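Local coordinates for protein pseudopodium-enriched atypical kinase 1 (Homo sapiens, PDB 6BHC) that adopts a protein kinase fold as a pseudokinase with an unusual catalytic cleft, dimerises in a novel way and probably signals as a scaffold rather than by phosphorylation, at residues A68-Y73 with A87-K92; L23-L28 with I384-L389; T200-R205 with K275-F280; Y307-L312 with L325-S330; L38-Q43 with V113-Q118. The protein carries 1 engineered substitution. One frame throughout, in Å; residues are numbered along the deposited sequence.

Contact 1 (A68-Y73 with A87-K92); sequences AGDAVY and AVKICK
A71, V72 and Y73 run antiparallel to C91, I90 and K89, the two strand axes closing to 4.5 Å at 158°, and the hydrogen-bonded pair is V72 with I90. Its amide-carbonyl bonds are I90 N to V72 O at 2.9 Å and V72 N to I90 O at 3.1 Å; beyond the strand, K92 N still reaches D70 O. The side chain that ties this face together is K89. With CG anti to the backbone N (chi1 -179°) and every later torsion extended, it lies alongside Y73, pointing the same way, so that K89 CB and CG pass the ring at Y73 CE1 (3.6 Å from CG) and K89 CD reaches Y73 OH at 3.3 Å. A71 CB also touches this aliphatic chain, 3.5 Å from K89 CG. At its tip K89 NZ makes a salt bridge to D70 OD2 at 3.1 Å, the two side chains crossing nearly at a right angle, and a second bond to Q118, which also takes up Y73 OH. On the reverse face V72 CG1 packs on I90 CB. K92, extended beyond CG, runs back along the 68-70 loop, its NZ only weakly bonded to G69 O. This is the hairpin of the kinase N-lobe in which K89 stands at the family's AxK lysine position; an aspartate from the glycine-rich-loop region reaching that lysine fits an unusual cleft. Strand 143-150 flanks the hairpin through V147, V148 and I149, while L210 of strand 209-212 touches A68 and Y73.

Contact 2 (L23-L28 with I384-L389); sequences LHTDAL and IKRTLL
R386 carries most of this helix-to-helix contact, lying between T25 and L28 of helix 16-39. Its CG sits anti to the carbonyl carbon (chi1 -70°) and the chain then runs extended to NE, a shape that lays the methylene groups against L28 CD1, 3.7 Å from R386 CG. Beyond them, T25 OG1 stands over the centre of one face of the guanidinium, 3.5 Å from R386 CZ. This is face contact and not a hydrogen bond: T25 OG1 bonds to R21 O one turn back, while R386 NE bonds to L415 O of helix 406-417, which probably limits how far the flat group can turn. T387 follows, with its OG1 3.6 Å from H24 CE1, an oblique approach to the ring; that hydroxyl is bonded to D383 O. L389 closes the series, its CD2 meeting L28 CD2 at 3.9 Å, an apolar pair backed by L415. The short helical segments pass at 10.2 Å with an angle of 51° between their directions, a separation that lets the side chains, not the backbones, make the contact. The H24 ring also meets that of H24 of the second subunit, the planes about 35° apart, and L23 and A27 pack on L388 and I391 of that subunit. Helices 16-39 and 371-396 thus pack on each other and on the second subunit, consistent with the novel mode of kinase-fold dimerisation of this protein.

Contact 3 (T200-R205 with K275-F280); sequences THCDLR and KKCDEF
H201 and C202 offer their backbone amides to one carboxylate, that of D278, and these hydrogen bonds are the centre of the contact. H201 N meets D278 OD2 at 2.8 Å and C202 N meets D278 OD1 at 3.0 Å, the latter almost straight at 175°; each oxygen uses its syn lone pair, so both oxygens are engaged and the carboxylate is held against rotation. Replacing D278 with an alanine would probably strand the two amides without their acceptor and let the H201-C202 turn shift away from the helix.

Apolar contacts flank the pair of bonds. C277 SG approaches C202 SG to 4.1 Å, far too long for a disulfide, and L204 CD1 packs 3.9 Å from D278 CB, the two side chains crossing at about a right angle. The other methyl of L204, CD2, lies 3.5 Å above one face of the H201 ring, off toward its rim.

Within the loop, R205 grips D203 side-on, NE to OD1 and NH2 to OD2. The H-C-D sequence stands at the kinase HRD motif, and an aspartate near the start of the kinase F helix, here 277-289, binding that loop's amides is a hallmark of the fold. F243 meets H201 edge-to-face, L191 of helix 173-194 touches both L204 and D278, and strand 247-248 lies beside T200, so the loop packs among these elements and helix 277-289.

Contact 4 (Y307-L312 with L325-S330); sequences YTRADL and LQQLAS
R309 lays its side chain across the helix surface made by Q326, Q327 and S330, and has more area buried here than any other residue. The chain bends at chi2 (-85°), after which the guanidinium settles with Q326 CD over one face; R309 NH1 comes within 3.4 Å of Q326 CG. The Q326 amide plane is turned 54° from the guanidinium, so the two groups do not stack. From the next position along the helix, Q327 OE1 accepts a weak hydrogen bond from R309 NH1 at 3.3 Å. R309 is poorly ordered, and its exact pose deserves caution.

S330 comes next by buried area. Its CB lies 3.8 Å from R309 CG, but its hydroxyl serves its own helix: S330 OG bonds to Q326 O at 2.9 Å from above the carbonyl plane, while S330 N reaches that oxygen from the opposite face. With an alanine here the OG-to-Q326 O bond is gone, and R309, whose NE and CD run past that hydroxyl, is likely to be freer to move off the helix.

L312 supplies the buried apolar end, with its CD1 4.0 Å from S330 CA; Y287 of helix 277-289 and L302 cover it elsewhere. Within the loop, D311 OD2 accepts both T308 N (2.7 Å) and T308 OG1 from the same face of its plane. Q326 spends its own amide on I315 and Y287. In this corner of the kinase C-lobe, then, the buried apolar part of the contact comes from L312, whereas the polar hold of the poorly ordered arginine is weak and probably adaptable.

Contact 5 (L38-Q43 with V113-Q118); sequences LFMAGQ and VHFNIQ
M40 and F115 meet sulfur to ring edge: M40 SD lies 3.6 Å from F115 CD1 and 5.0 Å from the ring centroid, 89° off the ring normal. This is a Met-aromatic contact made in the plane of the ring, with the sulfur also close to F115 CA. The methionine gets there by folding, bent at both chi2 (-67°) and chi3, which turns its CE toward V113 CG2 at 4.0 Å and over the backbone between H114 and F115. From the preceding residue, F39 CB touches F115 CE1 at 3.7 Å; the two rings themselves are 6.0 Å apart between centroids and obliquely set.

The next shell fixes the phenylalanine. F115 has CG anti to its N (chi1 -173°), which throws the ring toward helix 16-39. It belongs to a type I turn from H114 to I117, closed by I117 N to H114 O at 3.3 Å and further held by N116 N to H114 ND1 at 3.0 Å. Farther out, W409 meets F115 edge-to-face and stacks on F39, linking both aromatic residues to helix 406-417, while R237 adds a cation-pi contact to the F115 ring and bonds F115 O. K44 NZ bonds both M40 O and G42 O where the chain leaves the helix.

Because the joining atoms are carbon and sulfur, the contact relies on shape and dispersion, with the sulfur probably favoured at the ring's more positive edge, while the turn's polar bonds, with W409 and R237, probably help to hold F115 in place.

Overall arrangement
Contacts 1, 2 and 4 are buried, contact 3 is partly so, and contact 5 is a surface contact. Contact 1 combines sheet bonds, aliphatic packing and a salt bridge in the N-lobe; contact 3, in the catalytic-loop region, rests on backbone amides held by one carboxylate; contact 4 has a weak arginine-glutamine bond and a packed leucine. Contacts 2 and 5 both use helix 16-39, yet contact 2 mixes apolar and hydroxyl packing beside the second subunit, whereas contact 5 joins the helix to the kinase fold by aromatic and sulfur contact. Q118 of contact 5 links it directly to Y73 and K89 of contact 1, and F280 of contact 3 packs on Y307 of contact 4.

Contact 1 (A68-Y73 with A87-K92)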
# COMPACT_ATOMS: atom_id res chain seq x y z
N ALA A 68 22.02 21.65 23.85
CA ALA A 68 23.02 20.97 23.05
C ALA A 68 24.42 21.46 23.40
O ALA A 68 24.61 22.33 24.25
CB ALA A 68 22.72 21.17 21.56
N GLY A 69 25.42 20.89 22.73
CA GLY A 69 26.81 21.26 22.98
C GLY A 69 27.20 22.63 22.49
O GLY A 69 28.26 23.13 22.90
N ASP A 70 26.40 23.25 21.62
CA ASP A 70 26.74 24.55 21.06
C ASP A 70 25.72 25.64 21.35
O ASP A 70 26.01 26.81 21.07
CB ASP A 70 26.92 24.44 19.53
CG ASP A 70 25.65 23.99 18.83
OD1 ASP A 70 24.78 23.39 19.49
OD2 ASP A 70 25.52 24.25 17.61
N ALA A 71 24.55 25.31 21.89
CA ALA A 71 23.50 26.30 22.03
C ALA A 71 22.43 25.78 22.98
O ALA A 71 22.46 24.63 23.42
CB ALA A 71 22.88 26.64 20.67
N VAL A 72 21.49 26.67 23.30
CA VAL A 72 20.29 26.33 24.05
C VAL A 72 19.09 26.57 23.14
O VAL A 72 19.11 27.46 22.28
CB VAL A 72 20.19 27.15 25.36
CG1 VAL A 72 19.96 28.63 25.07
CG2 VAL A 72 19.11 26.59 26.27
N TYR A 73 18.05 25.76 23.31
CA TYR A 73 16.89 25.78 22.44
C TYR A 73 15.63 26.15 23.22
O TYR A 73 15.44 25.69 24.35
CB TYR A 73 16.68 24.42 21.76
CG TYR A 73 17.67 24.11 20.68
CD1 TYR A 73 17.45 24.51 19.36
CD2 TYR A 73 18.83 23.40 20.96
CE1 TYR A 73 18.36 24.21 18.37
CE2 TYR A 73 19.75 23.10 19.97
CZ TYR A 73 19.50 23.51 18.67
OH TYR A 73 20.41 23.21 17.68
N ALA A 87 11.83 26.82 16.66
CA ALA A 87 12.74 26.72 17.80
C ALA A 87 13.79 27.82 17.69
O ALA A 87 14.33 28.05 16.61
CB ALA A 87 13.41 25.34 17.85
N VAL A 88 14.05 28.49 18.80
CA VAL A 88 15.05 29.55 18.88
C VAL A 88 16.34 28.94 19.39
O VAL A 88 16.39 28.42 20.51
CB VAL A 88 14.57 30.71 19.77
CG1 VAL A 88 15.72 31.65 20.05
CG2 VAL A 88 13.42 31.44 19.11
N LYS A 89 17.39 29.01 18.58
CA LYS A 89 18.70 28.45 18.92
C LYS A 89 19.63 29.60 19.30
O LYS A 89 20.01 30.40 18.44
CB LYS A 89 19.25 27.63 17.76
CG LYS A 89 20.60 27.00 18.02
CD LYS A 89 21.13 26.28 16.79
CE LYS A 89 22.49 25.66 17.05
NZ LYS A 89 23.01 24.91 15.87
N ILE A 90 20.00 29.67 20.57
CA ILE A 90 20.86 30.73 21.09
C ILE A 90 22.25 30.14 21.28
O ILE A 90 22.50 29.38 22.22
CB ILE A 90 20.32 31.31 22.40
CG1 ILE A 90 18.83 31.65 22.27
CG2 ILE A 90 21.11 32.54 22.81
CD1 ILE A 90 18.21 32.15 23.56
N CYS A 91 23.18 30.51 20.39
CA CYS A 91 24.49 29.89 20.35
C CYS A 91 25.38 30.42 21.48
O CYS A 91 25.16 31.50 22.04
CB CYS A 91 25.15 30.15 18.99
SG CYS A 91 24.15 29.55 17.60
N LYS A 92 26.40 29.63 21.82
CA LYS A 92 27.26 29.96 22.95
C LYS A 92 28.35 30.95 22.58
O LYS A 92 28.84 31.69 23.45
CB LYS A 92 27.87 28.69 23.54
CG LYS A 92 26.85 27.71 24.11
CD LYS A 92 27.52 26.47 24.67
CE LYS A 92 26.49 25.51 25.26
NZ LYS A 92 27.14 24.27 25.79

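Contact 2 (L23-L28 with I384-L389)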
# COMPACT_ATOMS: atom_id res chain seq x y z
N LEU A 23 11.87 -5.84 -11.14
CA LEU A 23 10.64 -5.12 -10.81
C LEU A 23 10.61 -4.75 -9.33
O LEU A 23 10.30 -3.61 -8.98
CB LEU A 23 9.42 -5.96 -11.18
CG LEU A 23 9.10 -6.10 -12.67
CD1 LEU A 23 7.95 -7.07 -12.87
CD2 LEU A 23 8.77 -4.74 -13.27
N HIS A 24 10.92 -5.70 -8.45
CA HIS A 24 10.93 -5.42 -7.02
C HIS A 24 11.98 -4.38 -6.68
O HIS A 24 11.73 -3.47 -5.87
CB HIS A 24 11.17 -6.70 -6.23
CG HIS A 24 9.92 -7.49 -5.97
ND1 HIS A 24 9.90 -8.87 -5.94
CD2 HIS A 24 8.65 -7.09 -5.71
CE1 HIS A 24 8.67 -9.28 -5.68
NE2 HIS A 24 7.90 -8.22 -5.54
N THR A 25 13.17 -4.48 -7.28
CA THR A 25 14.25 -3.55 -6.97
C THR A 25 13.89 -2.13 -7.40
O THR A 25 14.05 -1.18 -6.63
CB THR A 25 15.54 -4.01 -7.65
OG1 THR A 25 15.91 -5.30 -7.14
CG2 THR A 25 16.66 -3.02 -7.39
N ASP A 26 13.38 -1.98 -8.63
CA ASP A 26 12.98 -0.65 -9.09
C ASP A 26 11.79 -0.11 -8.30
O ASP A 26 11.71 1.10 -8.08
CB ASP A 26 12.65 -0.69 -10.58
CG ASP A 26 13.83 -1.12 -11.43
OD1 ASP A 26 14.98 -0.97 -10.98
OD2 ASP A 26 13.60 -1.60 -12.57
N ALA A 27 10.88 -0.98 -7.87
CA ALA A 27 9.74 -0.52 -7.09
C ALA A 27 10.16 -0.05 -5.70
O ALA A 27 9.71 1.00 -5.23
CB ALA A 27 8.69 -1.64 -6.98
N LEU A 28 11.04 -0.80 -5.04
CA LEU A 28 11.49 -0.41 -3.70
C LEU A 28 12.28 0.89 -3.73
O LEU A 28 12.21 1.67 -2.78
CB LEU A 28 12.32 -1.53 -3.08
CG LEU A 28 11.55 -2.73 -2.51
CD1 LEU A 28 12.52 -3.78 -1.99
CD2 LEU A 28 10.60 -2.28 -1.41
N ILE A 384 13.54 -12.94 -1.15
CA ILE A 384 12.50 -13.21 -0.17
C ILE A 384 12.22 -11.97 0.67
O ILE A 384 11.06 -11.61 0.91
CB ILE A 384 12.88 -14.41 0.71
CG1 ILE A 384 12.93 -15.69 -0.14
CG2 ILE A 384 11.91 -14.57 1.86
CD1 ILE A 384 13.31 -16.93 0.65
N LYS A 385 13.27 -11.29 1.13
CA LYS A 385 13.08 -10.10 1.96
C LYS A 385 12.42 -8.97 1.18
O LYS A 385 11.58 -8.25 1.73
CB LYS A 385 14.42 -9.65 2.54
CG LYS A 385 15.00 -10.59 3.57
CD LYS A 385 14.27 -10.49 4.90
CE LYS A 385 14.49 -9.13 5.55
NZ LYS A 385 13.86 -9.04 6.90
N ARG A 386 12.78 -8.81 -0.09
CA ARG A 386 12.13 -7.79 -0.91
C ARG A 386 10.65 -8.10 -1.11
O ARG A 386 9.81 -7.20 -1.12
CB ARG A 386 12.83 -7.66 -2.26
CG ARG A 386 14.22 -7.04 -2.19
CD ARG A 386 14.68 -6.60 -3.57
NE ARG A 386 15.99 -5.97 -3.54
CZ ARG A 386 17.10 -6.51 -4.04
NH1 ARG A 386 17.05 -7.71 -4.61
NH2 ARG A 386 18.25 -5.86 -3.97
N THR A 387 10.33 -9.39 -1.26
CA THR A 387 8.93 -9.79 -1.40
C THR A 387 8.15 -9.51 -0.13
O THR A 387 7.03 -8.99 -0.18
CB THR A 387 8.84 -11.27 -1.78
OG1 THR A 387 9.55 -11.49 -3.01
CG2 THR A 387 7.40 -11.70 -1.96
N LEU A 388 8.73 -9.85 1.03
CA LEU A 388 8.05 -9.62 2.30
C LEU A 388 7.80 -8.13 2.53
O LEU A 388 6.69 -7.73 2.92
CB LEU A 388 8.87 -10.21 3.45
CG LEU A 388 8.95 -11.73 3.48
CD1 LEU A 388 9.91 -12.20 4.57
CD2 LEU A 388 7.57 -12.32 3.69
N LEU A 389 8.81 -7.30 2.29
CA LEU A 389 8.64 -5.86 2.49
C LEU A 389 7.62 -5.28 1.52
O LEU A 389 6.82 -4.41 1.90
CB LEU A 389 9.99 -5.15 2.34
CG LEU A 389 9.95 -3.64 2.60
CD1 LEU A 389 9.45 -3.36 4.01
CD2 LEU A 389 11.33 -3.02 2.40

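Contact 3 (T200-R205 with K275-F280)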
# COMPACT_ATOMS: atom_id res chain seq x y z
N THR A 200 34.36 17.09 7.07
CA THR A 200 34.44 16.26 8.26
C THR A 200 33.90 17.05 9.45
O THR A 200 34.26 18.21 9.64
CB THR A 200 35.89 15.83 8.53
OG1 THR A 200 36.71 16.98 8.74
CG2 THR A 200 36.44 15.02 7.37
N HIS A 201 33.04 16.41 10.24
CA HIS A 201 32.40 17.10 11.35
C HIS A 201 33.41 17.45 12.44
O HIS A 201 33.44 18.58 12.93
CB HIS A 201 31.27 16.24 11.91
CG HIS A 201 30.41 16.94 12.92
ND1 HIS A 201 30.78 17.06 14.25
CD2 HIS A 201 29.21 17.56 12.80
CE1 HIS A 201 29.84 17.72 14.90
NE2 HIS A 201 28.88 18.03 14.05
N CYS A 202 34.23 16.47 12.85
CA CYS A 202 35.34 16.62 13.78
C CYS A 202 34.92 16.90 15.22
O CYS A 202 35.78 17.15 16.07
CB CYS A 202 36.32 17.72 13.33
SG CYS A 202 37.09 17.42 11.74
N ASP A 203 33.63 16.87 15.52
CA ASP A 203 33.17 17.09 16.89
C ASP A 203 31.91 16.27 17.14
O ASP A 203 30.89 16.78 17.63
CB ASP A 203 32.94 18.58 17.15
CG ASP A 203 32.80 18.90 18.63
OD1 ASP A 203 33.42 18.19 19.45
OD2 ASP A 203 32.08 19.86 18.97
N LEU A 204 31.96 14.99 16.81
CA LEU A 204 30.81 14.10 16.98
C LEU A 204 30.73 13.70 18.44
O LEU A 204 31.44 12.80 18.90
CB LEU A 204 30.95 12.88 16.07
CG LEU A 204 30.81 13.16 14.57
CD1 LEU A 204 31.04 11.90 13.76
CD2 LEU A 204 29.45 13.76 14.26
N ARG A 205 29.86 14.38 19.19
CA ARG A 205 29.60 14.06 20.59
C ARG A 205 28.10 13.92 20.79
O ARG A 205 27.30 14.48 20.04
CB ARG A 205 30.18 15.14 21.52
CG ARG A 205 31.70 15.13 21.57
CD ARG A 205 32.27 16.23 22.46
NE ARG A 205 32.15 17.55 21.86
CZ ARG A 205 31.34 18.51 22.31
NH1 ARG A 205 30.59 18.30 23.37
NH2 ARG A 205 31.30 19.68 21.69
N LYS A 275 41.39 11.21 5.88
CA LYS A 275 40.06 11.75 6.15
C LYS A 275 39.15 10.69 6.75
O LYS A 275 38.06 10.42 6.23
CB LYS A 275 39.45 12.32 4.87
CG LYS A 275 40.12 13.59 4.38
CD LYS A 275 39.98 14.71 5.40
CE LYS A 275 40.60 16.00 4.90
NZ LYS A 275 40.43 17.11 5.88
N LYS A 276 39.59 10.10 7.86
CA LYS A 276 38.83 9.08 8.57
C LYS A 276 38.49 9.53 9.99
O LYS A 276 38.31 8.70 10.89
CB LYS A 276 39.60 7.76 8.60
CG LYS A 276 39.88 7.16 7.23
CD LYS A 276 38.64 6.48 6.65
CE LYS A 276 38.97 5.76 5.35
NZ LYS A 276 40.01 4.71 5.53
N CYS A 277 38.40 10.84 10.20
CA CYS A 277 38.19 11.38 11.54
C CYS A 277 36.79 11.06 12.06
O CYS A 277 36.62 10.63 13.20
CB CYS A 277 38.43 12.88 11.55
SG CYS A 277 38.12 13.67 13.15
N ASP A 278 35.77 11.26 11.22
CA ASP A 278 34.40 11.03 11.68
C ASP A 278 34.12 9.56 11.93
O ASP A 278 33.35 9.22 12.83
CB ASP A 278 33.40 11.59 10.67
CG ASP A 278 33.38 13.11 10.64
OD1 ASP A 278 33.87 13.73 11.62
OD2 ASP A 278 32.87 13.69 9.66
N GLU A 279 34.74 8.67 11.15
CA GLU A 279 34.58 7.24 11.40
C GLU A 279 35.15 6.85 12.76
O GLU A 279 34.55 6.06 13.50
CB GLU A 279 35.25 6.43 10.29
CG GLU A 279 34.50 6.44 8.95
CD GLU A 279 34.72 7.70 8.15
OE1 GLU A 279 35.44 8.61 8.63
OE2 GLU A 279 34.19 7.79 7.02
N PHE A 280 36.32 7.40 13.11
CA PHE A 280 36.93 7.08 14.40
C PHE A 280 36.08 7.58 15.56
O PHE A 280 35.94 6.89 16.57
CB PHE A 280 38.34 7.67 14.46
CG PHE A 280 39.06 7.38 15.75
CD1 PHE A 280 39.76 6.20 15.92
CD2 PHE A 280 39.04 8.30 16.79
CE1 PHE A 280 40.43 5.93 17.10
CE2 PHE A 280 39.70 8.04 17.97
CZ PHE A 280 40.40 6.85 18.13

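Contact 4 (Y307-L312 with L325-S330)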
# COMPACT_ATOMS: atom_id res chain seq x y z
N TYR A 307 47.54 -0.08 19.27
CA TYR A 307 46.79 -1.18 19.86
C TYR A 307 46.22 -2.11 18.78
O TYR A 307 46.29 -1.83 17.58
CB TYR A 307 45.65 -0.64 20.73
CG TYR A 307 44.80 0.40 20.03
CD1 TYR A 307 45.15 1.74 20.04
CD2 TYR A 307 43.64 0.03 19.35
CE1 TYR A 307 44.37 2.69 19.40
CE2 TYR A 307 42.86 0.97 18.70
CZ TYR A 307 43.23 2.29 18.73
OH TYR A 307 42.46 3.24 18.09
N THR A 308 45.66 -3.22 19.24
CA THR A 308 45.01 -4.21 18.39
C THR A 308 43.55 -4.37 18.82
O THR A 308 43.02 -3.57 19.60
CB THR A 308 45.76 -5.54 18.43
OG1 THR A 308 45.81 -6.02 19.78
CG2 THR A 308 47.18 -5.37 17.91
N ARG A 309 42.91 -5.42 18.32
CA ARG A 309 41.50 -5.65 18.64
C ARG A 309 41.34 -6.10 20.08
O ARG A 309 40.37 -5.71 20.76
CB ARG A 309 40.91 -6.68 17.67
CG ARG A 309 39.43 -6.51 17.38
CD ARG A 309 38.55 -7.19 18.41
NE ARG A 309 37.16 -7.28 17.97
CZ ARG A 309 36.19 -7.89 18.65
NH1 ARG A 309 34.96 -7.92 18.16
NH2 ARG A 309 36.46 -8.48 19.81
N ALA A 310 42.27 -6.92 20.58
CA ALA A 310 42.18 -7.43 21.94
C ALA A 310 42.48 -6.37 22.99
O ALA A 310 42.18 -6.60 24.17
CB ALA A 310 43.13 -8.62 22.12
N ASP A 311 43.06 -5.24 22.61
CA ASP A 311 43.37 -4.20 23.58
C ASP A 311 42.16 -3.34 23.92
O ASP A 311 42.11 -2.76 25.01
CB ASP A 311 44.50 -3.31 23.05
CG ASP A 311 45.79 -4.07 22.83
OD1 ASP A 311 46.15 -4.92 23.68
OD2 ASP A 311 46.46 -3.82 21.80
N LEU A 312 41.18 -3.25 23.02
CA LEU A 312 40.01 -2.42 23.27
C LEU A 312 39.14 -3.03 24.37
O LEU A 312 39.06 -4.26 24.51
CB LEU A 312 39.19 -2.25 21.99
CG LEU A 312 39.83 -1.42 20.88
CD1 LEU A 312 38.97 -1.45 19.63
CD2 LEU A 312 40.04 0.01 21.35
N LEU A 325 27.80 -4.74 17.13
CA LEU A 325 28.24 -3.41 17.53
C LEU A 325 29.67 -3.42 18.03
O LEU A 325 30.41 -2.45 17.82
CB LEU A 325 27.30 -2.84 18.60
CG LEU A 325 25.88 -2.49 18.14
CD1 LEU A 325 25.01 -2.14 19.34
CD2 LEU A 325 25.90 -1.35 17.13
N GLN A 326 30.09 -4.50 18.69
CA GLN A 326 31.48 -4.62 19.10
C GLN A 326 32.40 -4.70 17.90
O GLN A 326 33.43 -4.01 17.84
CB GLN A 326 31.66 -5.86 19.99
CG GLN A 326 33.10 -6.17 20.34
CD GLN A 326 33.66 -5.27 21.42
OE1 GLN A 326 33.73 -5.65 22.59
NE2 GLN A 326 34.07 -4.06 21.04
N GLN A 327 32.05 -5.55 16.92
CA GLN A 327 32.87 -5.66 15.71
C GLN A 327 32.87 -4.36 14.93
O GLN A 327 33.90 -3.97 14.36
CB GLN A 327 32.36 -6.82 14.85
CG GLN A 327 33.11 -7.02 13.54
CD GLN A 327 34.53 -7.52 13.75
OE1 GLN A 327 34.90 -7.98 14.83
NE2 GLN A 327 35.34 -7.44 12.69
N LEU A 328 31.73 -3.67 14.89
CA LEU A 328 31.65 -2.39 14.18
C LEU A 328 32.55 -1.35 14.83
O LEU A 328 33.24 -0.59 14.13
CB LEU A 328 30.20 -1.90 14.15
CG LEU A 328 29.98 -0.53 13.51
CD1 LEU A 328 30.46 -0.55 12.06
CD2 LEU A 328 28.52 -0.12 13.59
N ALA A 329 32.56 -1.29 16.16
CA ALA A 329 33.42 -0.33 16.86
C ALA A 329 34.89 -0.64 16.64
O ALA A 329 35.70 0.27 16.41
CB ALA A 329 33.08 -0.32 18.35
N SER A 330 35.27 -1.92 16.70
CA SER A 330 36.66 -2.30 16.50
C SER A 330 37.15 -1.89 15.11
O SER A 330 38.30 -1.47 14.95
CB SER A 330 36.83 -3.80 16.70
OG SER A 330 36.36 -4.20 17.98

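Contact 5 (L38-Q43 with V113-Q118)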
# COMPACT_ATOMS: atom_id res chain seq x y z
N LEU A 38 8.04 12.45 1.40
CA LEU A 38 7.00 12.64 2.40
C LEU A 38 7.59 13.06 3.74
O LEU A 38 6.99 13.87 4.45
CB LEU A 38 6.18 11.36 2.56
CG LEU A 38 5.30 10.97 1.36
CD1 LEU A 38 4.56 9.68 1.65
CD2 LEU A 38 4.33 12.09 1.02
N PHE A 39 8.75 12.51 4.11
CA PHE A 39 9.38 12.88 5.37
C PHE A 39 10.10 14.22 5.31
O PHE A 39 10.39 14.80 6.36
CB PHE A 39 10.36 11.79 5.81
CG PHE A 39 9.70 10.56 6.38
CD1 PHE A 39 9.30 10.52 7.70
CD2 PHE A 39 9.49 9.45 5.58
CE1 PHE A 39 8.70 9.38 8.22
CE2 PHE A 39 8.89 8.32 6.09
CZ PHE A 39 8.49 8.28 7.41
N MET A 40 10.40 14.72 4.11
CA MET A 40 11.12 15.97 3.94
C MET A 40 10.23 17.13 3.51
O MET A 40 10.74 18.22 3.26
CB MET A 40 12.25 15.79 2.91
CG MET A 40 13.37 14.86 3.37
SD MET A 40 14.32 15.53 4.74
CE MET A 40 15.04 16.98 3.99
N ALA A 41 8.92 16.92 3.42
CA ALA A 41 8.03 17.97 2.96
C ALA A 41 7.92 19.08 4.00
O ALA A 41 8.02 18.85 5.21
CB ALA A 41 6.64 17.40 2.66
N GLY A 42 7.72 20.30 3.51
CA GLY A 42 7.58 21.47 4.35
C GLY A 42 8.29 22.66 3.75
O GLY A 42 9.20 22.53 2.93
N GLN A 43 7.85 23.85 4.15
CA GLN A 43 8.47 25.08 3.67
C GLN A 43 9.88 25.22 4.24
O GLN A 43 10.12 24.98 5.42
CB GLN A 43 7.63 26.29 4.06
CG GLN A 43 8.24 27.62 3.65
CD GLN A 43 7.38 28.81 4.05
OE1 GLN A 43 6.23 28.65 4.45
NE2 GLN A 43 7.95 30.01 3.95
N VAL A 113 19.94 20.02 1.68
CA VAL A 113 19.17 19.58 2.84
C VAL A 113 19.24 18.06 2.96
O VAL A 113 19.32 17.33 1.97
CB VAL A 113 17.71 20.07 2.75
CG1 VAL A 113 17.66 21.59 2.74
CG2 VAL A 113 17.03 19.49 1.53
N HIS A 114 19.23 17.59 4.21
CA HIS A 114 19.27 16.17 4.49
C HIS A 114 18.46 15.90 5.74
O HIS A 114 18.40 16.72 6.66
CB HIS A 114 20.71 15.67 4.67
CG HIS A 114 20.83 14.18 4.71
ND1 HIS A 114 20.65 13.44 5.86
CD2 HIS A 114 21.11 13.29 3.73
CE1 HIS A 114 20.82 12.16 5.59
NE2 HIS A 114 21.10 12.04 4.30
N PHE A 115 17.83 14.72 5.77
CA PHE A 115 16.92 14.36 6.86
C PHE A 115 17.61 14.37 8.22
O PHE A 115 16.98 14.67 9.23
CB PHE A 115 16.31 12.99 6.56
CG PHE A 115 15.23 12.57 7.52
CD1 PHE A 115 13.97 13.15 7.45
CD2 PHE A 115 15.46 11.57 8.45
CE1 PHE A 115 12.97 12.75 8.32
CE2 PHE A 115 14.46 11.17 9.32
CZ PHE A 115 13.21 11.76 9.25
N ASN A 116 18.91 14.05 8.25
CA ASN A 116 19.64 13.89 9.50
C ASN A 116 20.67 14.99 9.74
O ASN A 116 21.56 14.83 10.57
CB ASN A 116 20.31 12.52 9.54
CG ASN A 116 19.32 11.38 9.38
OD1 ASN A 116 19.33 10.68 8.37
ND2 ASN A 116 18.46 11.21 10.37
N ILE A 117 20.57 16.10 9.01
CA ILE A 117 21.47 17.24 9.19
C ILE A 117 20.62 18.47 9.47
O ILE A 117 19.59 18.69 8.82
CB ILE A 117 22.38 17.44 7.96
CG1 ILE A 117 23.25 16.20 7.74
CG2 ILE A 117 23.25 18.68 8.13
CD1 ILE A 117 24.26 16.34 6.64
N GLN A 118 21.06 19.28 10.44
CA GLN A 118 20.24 20.39 10.91
C GLN A 118 20.03 21.43 9.83
O GLN A 118 20.98 21.83 9.14
CB GLN A 118 20.89 21.03 12.14
CG GLN A 118 20.05 22.13 12.76
CD GLN A 118 20.58 22.58 14.10
OE1 GLN A 118 21.78 22.81 14.27
NE2 GLN A 118 19.68 22.71 15.07